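Local atomic coordinates of D-alanyl-lipoteichoic acid synthetase (Streptococcus pneumoniae, PDB entry 3BMA), a protein that probably takes part in the D-alanylation of lipoteichoic acid during cell wall biogenesis, as a membrane-associated member of the DltD family. Residues V19-D24 and P73-Q78; E65-S70 and I215-F220; S143-T148 and Y275-L280; V318-Y323 and G393-F398. The protein carries 1 engineered substitution. All coordinates share one frame; numbering follows the deposited sequence.

The four contacts span one α/β fold with a five-stranded parallel sheet, consistent with the SGNH hydrolase clan of the DltD family. Contact 1 lies nearest the middle, where residues 19-24 meet the end of strand 72-76 at one edge of the sheet. Contact 2 shares the helix 60-66 to strand 72-76 connection with it, about 22 Å away between centres. Contacts 2 and 3 lie on opposite sides of the chain's centre, about 40 Å apart between centres. Contact 3 touches contact 4 through Tyr275, which packs on Lys320 and Ile321. Along the chain contact 2 interleaves with contacts 1 and 3, and contact 4 comes last; together they join sheet edge, helical layers and C-terminal tail into one body.

Contact 1: V19-D24 and P73-Q78; sequences VATTID and PYLLGQ
Thr21 and Leu75 meet at a slant, the methyl CG2 of Thr21 resting 3.8 Å from CB of Leu75 and also touching its CD1 branch. That methyl lies beside the threonine's own backbone N, whereas OG1 is wedged between N and the carbonyl carbon (chi1 54°), from where it makes a weak hydrogen bond back to Ala20 O. CD1 of Leu75 reaches on past the methyl to the backbone of Val19, 3.9 Å from its CA. Val19 adds only the looser approach of its CG1 to the same leucine methyl. Next to these apolar contacts a water joins the two backbones: it accepts from Thr21 N at 3.0 Å and lies 2.9 Å from Leu75 O, to which it can donate. Leu75 belongs to strand 72-76, an outermost strand of the parallel sheet in an α/β fold like that of the SGNH clan; its inner neighbour is strand 43-47, and on this side it is flanked by the turn that leads from helix 11-18 into helix 23-27. A backbone hydrogen bond between Leu75 and Ala18 ties that turn to the strand. Farther on, chi1 of Gln78 (-81°) sets CG 3.7 Å from Thr22 O, and the bend at chi2 (-71°) then turns the amide toward Thr21 O. NE2 of Gln78 donates to Gly77 O at 3.2 Å, nearly in its own amide plane and onto a lone pair of the carbonyl, a bond that fixes the turn of the amide. Thr21 O also crowds NE2, at an angle poor for a hydrogen bond.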
# COMPACT_ATOMS: atom_id res chain seq x y z
N VAL C 19 -28.55 -14.50 -25.55
CA VAL C 19 -29.94 -14.94 -25.39
C VAL C 19 -30.16 -15.86 -24.18
O VAL C 19 -31.26 -16.39 -24.00
CB VAL C 19 -30.46 -15.64 -26.68
CG1 VAL C 19 -30.36 -14.70 -27.87
CG2 VAL C 19 -29.68 -16.92 -26.95
N ALA C 20 -29.13 -16.03 -23.36
CA ALA C 20 -29.19 -16.91 -22.18
C ALA C 20 -30.17 -16.44 -21.12
O ALA C 20 -30.85 -17.25 -20.49
CB ALA C 20 -27.81 -17.09 -21.56
N THR C 21 -30.25 -15.11 -20.95
CA THR C 21 -31.06 -14.46 -19.91
C THR C 21 -30.97 -15.17 -18.55
O THR C 21 -31.99 -15.52 -17.95
CB THR C 21 -32.54 -14.24 -20.34
OG1 THR C 21 -33.13 -15.48 -20.76
CG2 THR C 21 -32.64 -13.22 -21.47
N THR C 22 -29.75 -15.40 -18.10
CA THR C 22 -29.50 -15.94 -16.77
C THR C 22 -29.01 -14.81 -15.89
O THR C 22 -28.86 -13.68 -16.35
CB THR C 22 -28.45 -17.09 -16.78
OG1 THR C 22 -27.28 -16.68 -17.50
CG2 THR C 22 -29.03 -18.35 -17.42
N ILE C 23 -28.78 -15.11 -14.61
CA ILE C 23 -28.23 -14.15 -13.67
C ILE C 23 -26.79 -13.84 -14.08
O ILE C 23 -26.38 -12.68 -14.06
CB ILE C 23 -28.31 -14.67 -12.21
CG1 ILE C 23 -29.78 -14.87 -11.80
CG2 ILE C 23 -27.64 -13.71 -11.24
CD1 ILE C 23 -29.98 -15.83 -10.65
N ASP C 24 -26.07 -14.88 -14.49
CA ASP C 24 -24.68 -14.77 -14.94
C ASP C 24 -24.48 -13.86 -16.15
O ASP C 24 -23.59 -13.02 -16.14
CB ASP C 24 -24.09 -16.16 -15.22
CG ASP C 24 -23.66 -16.89 -13.96
OD1 ASP C 24 -23.02 -17.96 -14.09
OD2 ASP C 24 -23.94 -16.41 -12.84
N PRO C 73 -29.19 -8.56 -30.67
CA PRO C 73 -29.44 -8.09 -29.30
C PRO C 73 -28.63 -8.87 -28.27
O PRO C 73 -28.51 -10.09 -28.38
CB PRO C 73 -30.94 -8.36 -29.11
CG PRO C 73 -31.49 -8.65 -30.47
CD PRO C 73 -30.36 -9.25 -31.24
N TYR C 74 -28.06 -8.16 -27.30
CA TYR C 74 -27.55 -8.79 -26.08
C TYR C 74 -28.55 -8.48 -24.98
O TYR C 74 -28.62 -7.35 -24.49
CB TYR C 74 -26.15 -8.30 -25.69
CG TYR C 74 -25.46 -9.23 -24.69
CD1 TYR C 74 -24.51 -10.15 -25.11
CD2 TYR C 74 -25.79 -9.19 -23.33
CE1 TYR C 74 -23.90 -11.02 -24.20
CE2 TYR C 74 -25.19 -10.06 -22.42
CZ TYR C 74 -24.24 -10.96 -22.86
OH TYR C 74 -23.64 -11.81 -21.95
N LEU C 75 -29.32 -9.48 -24.59
CA LEU C 75 -30.43 -9.29 -23.66
C LEU C 75 -29.93 -9.17 -22.22
O LEU C 75 -29.43 -10.13 -21.64
CB LEU C 75 -31.46 -10.41 -23.81
CG LEU C 75 -31.91 -10.74 -25.24
CD1 LEU C 75 -32.64 -12.07 -25.28
CD2 LEU C 75 -32.75 -9.63 -25.86
N LEU C 76 -30.07 -7.96 -21.67
CA LEU C 76 -29.58 -7.65 -20.34
C LEU C 76 -30.72 -7.38 -19.38
O LEU C 76 -31.19 -6.24 -19.25
CB LEU C 76 -28.63 -6.45 -20.39
CG LEU C 76 -27.28 -6.68 -21.07
CD1 LEU C 76 -26.73 -5.37 -21.60
CD2 LEU C 76 -26.30 -7.35 -20.12
N GLY C 77 -31.16 -8.42 -18.68
CA GLY C 77 -32.19 -8.27 -17.67
C GLY C 77 -32.74 -9.56 -17.11
O GLY C 77 -32.71 -10.60 -17.77
N GLN C 78 -33.25 -9.48 -15.89
CA GLN C 78 -33.94 -10.57 -15.22
C GLN C 78 -35.09 -10.00 -14.39
O GLN C 78 -35.24 -8.78 -14.29
CB GLN C 78 -32.98 -11.35 -14.33
CG GLN C 78 -32.09 -12.37 -15.02
CD GLN C 78 -32.87 -13.57 -15.50
OE1 GLN C 78 -33.16 -14.49 -14.74
NE2 GLN C 78 -33.23 -13.57 -16.78
O HOH W 1 -28.48 -12.90 -21.89

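Contact 2: E65-S70 and I215-F220; sequences EKYNRS and ILPDQF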
# COMPACT_ATOMS: atom_id res chain seq x y z
N GLU C 65 -31.66 -13.18 -36.08
CA GLU C 65 -30.89 -14.36 -36.46
C GLU C 65 -31.30 -14.94 -37.82
O GLU C 65 -30.43 -15.19 -38.66
CB GLU C 65 -30.97 -15.43 -35.36
CG GLU C 65 -30.07 -16.66 -35.58
CD GLU C 65 -28.61 -16.30 -35.82
OE1 GLU C 65 -28.04 -16.80 -36.81
OE2 GLU C 65 -28.04 -15.51 -35.03
N LYS C 66 -32.60 -15.17 -38.01
CA LYS C 66 -33.13 -15.68 -39.28
C LYS C 66 -32.80 -14.73 -40.43
O LYS C 66 -32.29 -15.15 -41.47
CB LYS C 66 -34.64 -15.96 -39.17
CG LYS C 66 -35.47 -15.98 -40.49
CD LYS C 66 -35.00 -17.00 -41.55
CE LYS C 66 -35.30 -18.44 -41.18
NZ LYS C 66 -36.73 -18.77 -41.43
N TYR C 67 -33.07 -13.44 -40.22
CA TYR C 67 -32.94 -12.46 -41.29
C TYR C 67 -31.56 -11.82 -41.40
O TYR C 67 -31.37 -10.88 -42.18
CB TYR C 67 -34.07 -11.42 -41.19
CG TYR C 67 -35.44 -12.07 -41.22
CD1 TYR C 67 -35.91 -12.69 -42.37
CD2 TYR C 67 -36.25 -12.08 -40.09
CE1 TYR C 67 -37.16 -13.30 -42.40
CE2 TYR C 67 -37.51 -12.68 -40.11
CZ TYR C 67 -37.95 -13.29 -41.27
OH TYR C 67 -39.19 -13.89 -41.30
N ASN C 68 -30.60 -12.35 -40.63
CA ASN C 68 -29.18 -11.98 -40.68
C ASN C 68 -28.95 -10.47 -40.66
O ASN C 68 -28.32 -9.89 -41.56
CB ASN C 68 -28.49 -12.65 -41.89
CG ASN C 68 -26.96 -12.58 -41.83
OD1 ASN C 68 -26.37 -12.39 -40.76
ND2 ASN C 68 -26.32 -12.74 -42.98
N ARG C 69 -29.47 -9.83 -39.62
CA ARG C 69 -29.45 -8.38 -39.51
C ARG C 69 -28.05 -7.83 -39.21
O ARG C 69 -27.14 -8.59 -38.89
CB ARG C 69 -30.46 -7.90 -38.46
CG ARG C 69 -31.90 -8.22 -38.84
CD ARG C 69 -32.89 -7.57 -37.91
NE ARG C 69 -34.23 -7.58 -38.48
CZ ARG C 69 -35.32 -7.13 -37.86
NH1 ARG C 69 -35.23 -6.62 -36.65
NH2 ARG C 69 -36.49 -7.18 -38.47
N SER C 70 -27.89 -6.52 -39.33
CA SER C 70 -26.60 -5.86 -39.08
C SER C 70 -26.26 -5.75 -37.58
O SER C 70 -25.26 -5.13 -37.21
CB SER C 70 -26.57 -4.47 -39.74
OG SER C 70 -27.67 -3.68 -39.33
N ILE C 215 -40.13 -21.95 -38.29
CA ILE C 215 -41.51 -21.52 -38.54
C ILE C 215 -41.63 -20.18 -39.29
O ILE C 215 -42.69 -19.86 -39.84
CB ILE C 215 -42.36 -21.48 -37.24
CG1 ILE C 215 -41.82 -20.44 -36.25
CG2 ILE C 215 -42.43 -22.88 -36.60
CD1 ILE C 215 -42.84 -19.95 -35.23
N LEU C 216 -40.54 -19.41 -39.32
CA LEU C 216 -40.52 -18.10 -39.97
C LEU C 216 -40.27 -18.19 -41.48
O LEU C 216 -39.49 -19.04 -41.92
CB LEU C 216 -39.47 -17.19 -39.31
CG LEU C 216 -39.95 -16.08 -38.37
CD1 LEU C 216 -40.97 -16.56 -37.33
CD2 LEU C 216 -38.77 -15.39 -37.70
N PRO C 217 -40.94 -17.32 -42.28
CA PRO C 217 -40.67 -17.22 -43.71
C PRO C 217 -39.25 -16.74 -44.00
O PRO C 217 -38.69 -15.97 -43.22
CB PRO C 217 -41.68 -16.17 -44.19
CG PRO C 217 -42.04 -15.40 -42.98
CD PRO C 217 -42.01 -16.40 -41.87
N ASP C 218 -38.68 -17.20 -45.11
CA ASP C 218 -37.31 -16.87 -45.49
C ASP C 218 -37.15 -15.46 -46.05
O ASP C 218 -36.04 -14.91 -46.07
CB ASP C 218 -36.76 -17.91 -46.47
CG ASP C 218 -36.83 -19.33 -45.93
OD1 ASP C 218 -37.96 -19.84 -45.74
OD2 ASP C 218 -35.77 -19.93 -45.70
N GLN C 219 -38.26 -14.87 -46.50
CA GLN C 219 -38.27 -13.47 -46.93
C GLN C 219 -39.00 -12.59 -45.91
O GLN C 219 -40.13 -12.88 -45.51
CB GLN C 219 -38.88 -13.31 -48.32
CG GLN C 219 -37.92 -13.64 -49.45
CD GLN C 219 -38.08 -12.72 -50.65
OE1 GLN C 219 -37.22 -11.88 -50.91
NE2 GLN C 219 -39.20 -12.86 -51.36
N PHE C 220 -38.34 -11.50 -45.51
CA PHE C 220 -38.86 -10.64 -44.45
C PHE C 220 -40.01 -9.76 -44.90
O PHE C 220 -39.87 -8.95 -45.82
CB PHE C 220 -37.74 -9.78 -43.84
CG PHE C 220 -38.21 -8.87 -42.73
CD1 PHE C 220 -38.43 -9.37 -41.45
CD2 PHE C 220 -38.42 -7.51 -42.96
CE1 PHE C 220 -38.87 -8.55 -40.43
CE2 PHE C 220 -38.85 -6.68 -41.94
CZ PHE C 220 -39.08 -7.20 -40.68
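Tyr67 and Phe220 are brought together by different chi1 settings: Tyr67 swings CG away from its carbonyl carbon (-57°), while Phe220 holds CG trans to its amide nitrogen (-180°). The phenylalanine edge then drops onto the tyrosine face in a T-shaped stack, with centroids 5.1 Å apart and planes at 73°. CB of Phe220 adds a CH-pi contact 4.0 Å from the Tyr67 ring centroid. The opposite face of the tyrosine is backed by CG of Lys66, 3.6 Å above the plane. At its end, Tyr67 OH donates to Pro217 O at 2.9 Å, and the Leu216 side chain crosses the ring at about a right angle, its CD2 3.8 Å from Tyr67 CE2. Lys66 folds at each of its outer torsions to bring NZ close to Leu216 O, at a poor angle; its hydrogen bond goes to Leu213 O. CZ and CE1 of Phe220 lie at the edge of the Arg69 guanidinium, NH2 of Arg69 3.4 Å from CZ and the planes steeply inclined; Arg69 NH1 salt-bridges Asp361 and Asp365. This T-shaped aromatic pair, with its tyrosine hydroxyl bound to a loop carbonyl, joins helix 60-66 to the surface loop before helix 222-235, whose Ile225 touches both rings.

Contact 3: S143-T148 and Y275-L280; sequences SQYAAT and YNDLQL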
# COMPACT_ATOMS: atom_id res chain seq x y z
N SER C 143 -23.09 10.02 -7.99
CA SER C 143 -22.31 9.19 -7.08
C SER C 143 -22.86 9.25 -5.66
O SER C 143 -22.87 8.24 -4.96
CB SER C 143 -20.83 9.60 -7.09
OG SER C 143 -20.57 10.62 -6.13
N GLN C 144 -23.31 10.43 -5.24
CA GLN C 144 -23.87 10.64 -3.91
C GLN C 144 -25.21 9.94 -3.74
O GLN C 144 -25.49 9.36 -2.69
CB GLN C 144 -24.00 12.14 -3.62
CG GLN C 144 -24.38 12.50 -2.18
CD GLN C 144 -25.88 12.66 -1.97
OE1 GLN C 144 -26.56 13.34 -2.74
NE2 GLN C 144 -26.39 12.03 -0.92
N TYR C 145 -26.05 9.99 -4.78
CA TYR C 145 -27.36 9.36 -4.74
C TYR C 145 -27.27 7.83 -4.75
O TYR C 145 -27.97 7.16 -4.00
CB TYR C 145 -28.28 9.88 -5.87
CG TYR C 145 -29.60 9.14 -5.91
CD1 TYR C 145 -30.60 9.42 -4.98
CD2 TYR C 145 -29.82 8.12 -6.84
CE1 TYR C 145 -31.80 8.72 -4.99
CE2 TYR C 145 -31.01 7.42 -6.86
CZ TYR C 145 -31.99 7.72 -5.93
OH TYR C 145 -33.17 7.01 -5.95
N ALA C 146 -26.41 7.30 -5.62
CA ALA C 146 -26.27 5.85 -5.78
C ALA C 146 -25.65 5.17 -4.56
O ALA C 146 -25.96 4.02 -4.26
CB ALA C 146 -25.47 5.52 -7.04
N ALA C 147 -24.78 5.90 -3.87
CA ALA C 147 -24.19 5.44 -2.62
C ALA C 147 -25.24 5.35 -1.53
O ALA C 147 -25.25 4.40 -0.74
CB ALA C 147 -23.07 6.36 -2.18
N THR C 148 -26.13 6.35 -1.51
CA THR C 148 -27.24 6.42 -0.57
C THR C 148 -28.18 5.24 -0.77
O THR C 148 -28.59 4.60 0.20
CB THR C 148 -28.02 7.75 -0.74
OG1 THR C 148 -27.11 8.85 -0.65
CG2 THR C 148 -29.10 7.91 0.33
N TYR C 275 -38.12 7.02 -10.07
CA TYR C 275 -37.88 8.24 -10.84
C TYR C 275 -36.47 8.79 -10.61
O TYR C 275 -35.84 9.30 -11.54
CB TYR C 275 -38.93 9.31 -10.51
CG TYR C 275 -40.31 9.02 -11.03
CD1 TYR C 275 -41.31 8.57 -10.18
CD2 TYR C 275 -40.63 9.20 -12.38
CE1 TYR C 275 -42.59 8.29 -10.65
CE2 TYR C 275 -41.90 8.93 -12.86
CZ TYR C 275 -42.88 8.47 -11.99
OH TYR C 275 -44.14 8.20 -12.46
N ASN C 276 -35.99 8.68 -9.37
CA ASN C 276 -34.62 9.11 -9.06
C ASN C 276 -33.59 8.08 -9.52
O ASN C 276 -32.47 8.44 -9.87
CB ASN C 276 -34.44 9.39 -7.57
CG ASN C 276 -35.46 10.35 -6.99
OD1 ASN C 276 -35.89 10.18 -5.85
ND2 ASN C 276 -35.85 11.36 -7.76
N ASP C 277 -33.97 6.79 -9.52
CA ASP C 277 -33.10 5.72 -9.99
C ASP C 277 -32.90 5.81 -11.49
O ASP C 277 -31.82 5.51 -12.00
CB ASP C 277 -33.65 4.33 -9.63
CG ASP C 277 -33.59 4.01 -8.14
OD1 ASP C 277 -33.00 4.79 -7.36
OD2 ASP C 277 -34.14 2.95 -7.75
N LEU C 278 -33.96 6.21 -12.20
CA LEU C 278 -33.92 6.41 -13.66
C LEU C 278 -32.94 7.52 -14.04
O LEU C 278 -32.24 7.41 -15.04
CB LEU C 278 -35.32 6.73 -14.21
CG LEU C 278 -35.50 7.11 -15.69
CD1 LEU C 278 -35.21 5.93 -16.62
CD2 LEU C 278 -36.90 7.66 -15.93
N GLN C 279 -32.87 8.55 -13.21
CA GLN C 279 -31.93 9.65 -13.40
C GLN C 279 -30.45 9.23 -13.34
O GLN C 279 -29.60 9.90 -13.92
CB GLN C 279 -32.23 10.78 -12.40
CG GLN C 279 -31.58 12.13 -12.72
CD GLN C 279 -31.86 12.64 -14.12
OE1 GLN C 279 -32.93 12.39 -14.69
NE2 GLN C 279 -30.91 13.37 -14.68
N LEU C 280 -30.15 8.13 -12.66
CA LEU C 280 -28.80 7.57 -12.66
C LEU C 280 -28.42 7.03 -14.03
O LEU C 280 -27.34 7.32 -14.54
CB LEU C 280 -28.67 6.45 -11.62
CG LEU C 280 -28.66 6.87 -10.16
CD1 LEU C 280 -28.77 5.66 -9.27
CD2 LEU C 280 -27.39 7.64 -9.84
O HOH W 2 -35.17 7.84 -4.44
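Helix segments 143-148 and 275-280 cross with their N-to-C directions 128° apart and their axes 10.3 Å from each other at the closest point. This is a wide separation, and the CA atoms come nearest at Ala146 and Leu280. The gap is spanned by Tyr145, whose chi1 of 175° points the ring out from its own helix and across to the other. Leu280 meets the edge of the ring near its base, CD1 in the ring plane and 3.6 Å from CD2 of Tyr145; the same CD1 comes within 4.0 Å of CB of Ala146. Farther out, the tyrosine side chain crosses those of Asn276 and Asp277 at about a right angle, its ring nearly perpendicular to the amide but inclined to the carboxylate well short of that. Tyr145 OH donates to Asp277 OD1 at 2.6 Å, a short bond that reaches the carboxylate from its anti side, 34° out of its plane. The hydroxyl also accepts from a water at 2.6 Å; the same water donates to Asn276 OD1, so the phenol oxygen is gripped twice. CB of Asn276 presses close against it as well, 3.1 Å from Tyr145 OH. Second-shell bonds hold both partners in place: Asp277 OD2 pairs with Arg149, and Asn276 ND2 donates to Phe383 O and Ser385 O. Around the crossing, helix 83-90 closes over Leu280 through Leu84 and Tyr87, while helix 160-167 packs on Ala147. On its far flank helix 274-287, which leads into strand 291-296 of the sheet, meets helix 311-326 through Tyr275 and Leu278.

Contact 4: V318-Y323 and G393-F398; sequences VQKIRY and GDVKEF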
# COMPACT_ATOMS: atom_id res chain seq x y z
N VAL C 318 -46.92 7.93 -17.48
CA VAL C 318 -46.20 7.91 -18.76
C VAL C 318 -45.80 9.33 -19.16
O VAL C 318 -44.67 9.56 -19.59
CB VAL C 318 -47.03 7.22 -19.88
CG1 VAL C 318 -46.42 7.48 -21.26
CG2 VAL C 318 -47.12 5.72 -19.64
N GLN C 319 -46.71 10.28 -18.97
CA GLN C 319 -46.43 11.71 -19.16
C GLN C 319 -45.32 12.21 -18.24
O GLN C 319 -44.52 13.06 -18.63
CB GLN C 319 -47.70 12.53 -18.95
CG GLN C 319 -48.67 12.53 -20.12
CD GLN C 319 -50.08 12.98 -19.73
OE1 GLN C 319 -50.26 14.06 -19.15
NE2 GLN C 319 -51.08 12.16 -20.04
N LYS C 320 -45.27 11.67 -17.02
CA LYS C 320 -44.23 12.02 -16.05
C LYS C 320 -42.87 11.44 -16.45
O LYS C 320 -41.83 12.09 -16.27
CB LYS C 320 -44.62 11.55 -14.64
CG LYS C 320 -43.84 12.24 -13.54
CD LYS C 320 -44.19 11.75 -12.16
CE LYS C 320 -43.06 12.09 -11.20
NZ LYS C 320 -43.41 11.88 -9.78
N ILE C 321 -42.91 10.23 -17.01
CA ILE C 321 -41.73 9.54 -17.54
C ILE C 321 -41.18 10.28 -18.76
O ILE C 321 -39.99 10.64 -18.79
CB ILE C 321 -42.03 8.04 -17.85
CG1 ILE C 321 -42.13 7.24 -16.55
CG2 ILE C 321 -40.94 7.42 -18.74
CD1 ILE C 321 -42.84 5.90 -16.67
N ARG C 322 -42.05 10.52 -19.74
CA ARG C 322 -41.70 11.20 -20.99
C ARG C 322 -41.12 12.59 -20.76
O ARG C 322 -40.21 12.99 -21.48
CB ARG C 322 -42.91 11.28 -21.92
CG ARG C 322 -43.28 9.97 -22.62
CD ARG C 322 -44.33 10.22 -23.69
NE ARG C 322 -43.77 10.96 -24.83
CZ ARG C 322 -43.74 10.51 -26.08
NH1 ARG C 322 -44.27 9.33 -26.39
NH2 ARG C 322 -43.20 11.24 -27.04
N TYR C 323 -41.62 13.31 -19.76
CA TYR C 323 -41.09 14.62 -19.43
C TYR C 323 -39.64 14.56 -18.95
O TYR C 323 -38.82 15.37 -19.36
CB TYR C 323 -41.95 15.35 -18.40
CG TYR C 323 -41.42 16.73 -18.05
CD1 TYR C 323 -41.54 17.79 -18.95
CD2 TYR C 323 -40.79 16.96 -16.83
CE1 TYR C 323 -41.05 19.05 -18.64
CE2 TYR C 323 -40.28 18.22 -16.51
CZ TYR C 323 -40.42 19.26 -17.42
OH TYR C 323 -39.93 20.50 -17.11
N GLY C 393 -48.81 16.69 -9.69
CA GLY C 393 -49.59 17.57 -10.56
C GLY C 393 -49.16 17.71 -12.00
O GLY C 393 -48.58 16.80 -12.59
N ASP C 394 -49.47 18.88 -12.57
CA ASP C 394 -49.16 19.20 -13.95
C ASP C 394 -47.65 19.24 -14.16
O ASP C 394 -46.94 19.98 -13.47
CB ASP C 394 -49.80 20.54 -14.35
CG ASP C 394 -49.74 20.81 -15.84
OD1 ASP C 394 -49.67 19.84 -16.63
OD2 ASP C 394 -49.77 22.00 -16.23
N VAL C 395 -47.18 18.44 -15.10
CA VAL C 395 -45.75 18.21 -15.31
C VAL C 395 -45.04 19.40 -15.97
O VAL C 395 -43.81 19.52 -15.89
CB VAL C 395 -45.50 16.86 -16.05
CG1 VAL C 395 -45.48 17.04 -17.58
CG2 VAL C 395 -44.24 16.20 -15.56
N LYS C 396 -45.82 20.28 -16.59
CA LYS C 396 -45.29 21.50 -17.21
C LYS C 396 -45.07 22.62 -16.18
O LYS C 396 -44.45 23.64 -16.49
CB LYS C 396 -46.23 21.98 -18.33
CG LYS C 396 -46.52 20.94 -19.42
CD LYS C 396 -45.31 20.69 -20.31
CE LYS C 396 -45.56 19.52 -21.26
NZ LYS C 396 -44.37 19.25 -22.12
N GLU C 397 -45.58 22.41 -14.97
CA GLU C 397 -45.46 23.38 -13.88
C GLU C 397 -44.54 22.91 -12.75
O GLU C 397 -44.69 23.34 -11.60
CB GLU C 397 -46.84 23.74 -13.33
CG GLU C 397 -47.70 24.56 -14.29
CD GLU C 397 -49.09 24.87 -13.74
OE1 GLU C 397 -49.41 24.43 -12.61
OE2 GLU C 397 -49.86 25.55 -14.44
N PHE C 398 -43.60 22.02 -13.07
CA PHE C 398 -42.67 21.47 -12.08
C PHE C 398 -41.57 22.46 -11.66
O PHE C 398 -41.21 22.52 -10.49
CB PHE C 398 -42.06 20.15 -12.57
CG PHE C 398 -41.00 19.59 -11.65
CD1 PHE C 398 -41.33 19.12 -10.38
CD2 PHE C 398 -39.67 19.53 -12.06
CE1 PHE C 398 -40.35 18.61 -9.53
CE2 PHE C 398 -38.68 19.02 -11.22
CZ PHE C 398 -39.03 18.56 -9.95
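Tyr323 lies along Val395 with the two side chains running past each other in opposite senses. Its CB touches both valine methyls, CG2 at 3.7 Å and CG1 at 4.0 Å. A fully trans chi1 (-180°) carries the ring out from helix 311-326 over the loop 393-398; CG and CD2 of Tyr323 still meet CG2 of Val395, each at 3.8 Å. Farther along, the ring slides over the backbone of the same residue. Val395 O sits 3.7 Å above the ring plane of Tyr323, over its centre, so the carbonyl faces the aromatic surface and not the hydroxyl. Lys396 NZ comes in obliquely, 4.5 Å from CD1 of Tyr323. At the tip, Tyr323 OH is 4.2 Å from Val395 O, and no hydrogen bond crosses the contact. One helical turn earlier, CA of Lys320 touches CG2 of Val395 at 4.2 Å, while its extended chain carries NZ away to Leu270 O, Trp388 O and Tyr391 O. Trp388 touches both Tyr323 and Val395, and it takes Phe398 edge-to-face. The loop is held in a turn by the Glu397 N bond to Asp394 O. Helix 311-326 lies in the crossover linking the adjacent parallel strands 291-296 and 333-335 of the α/β fold, and the C-terminal tail packs on its outer surface.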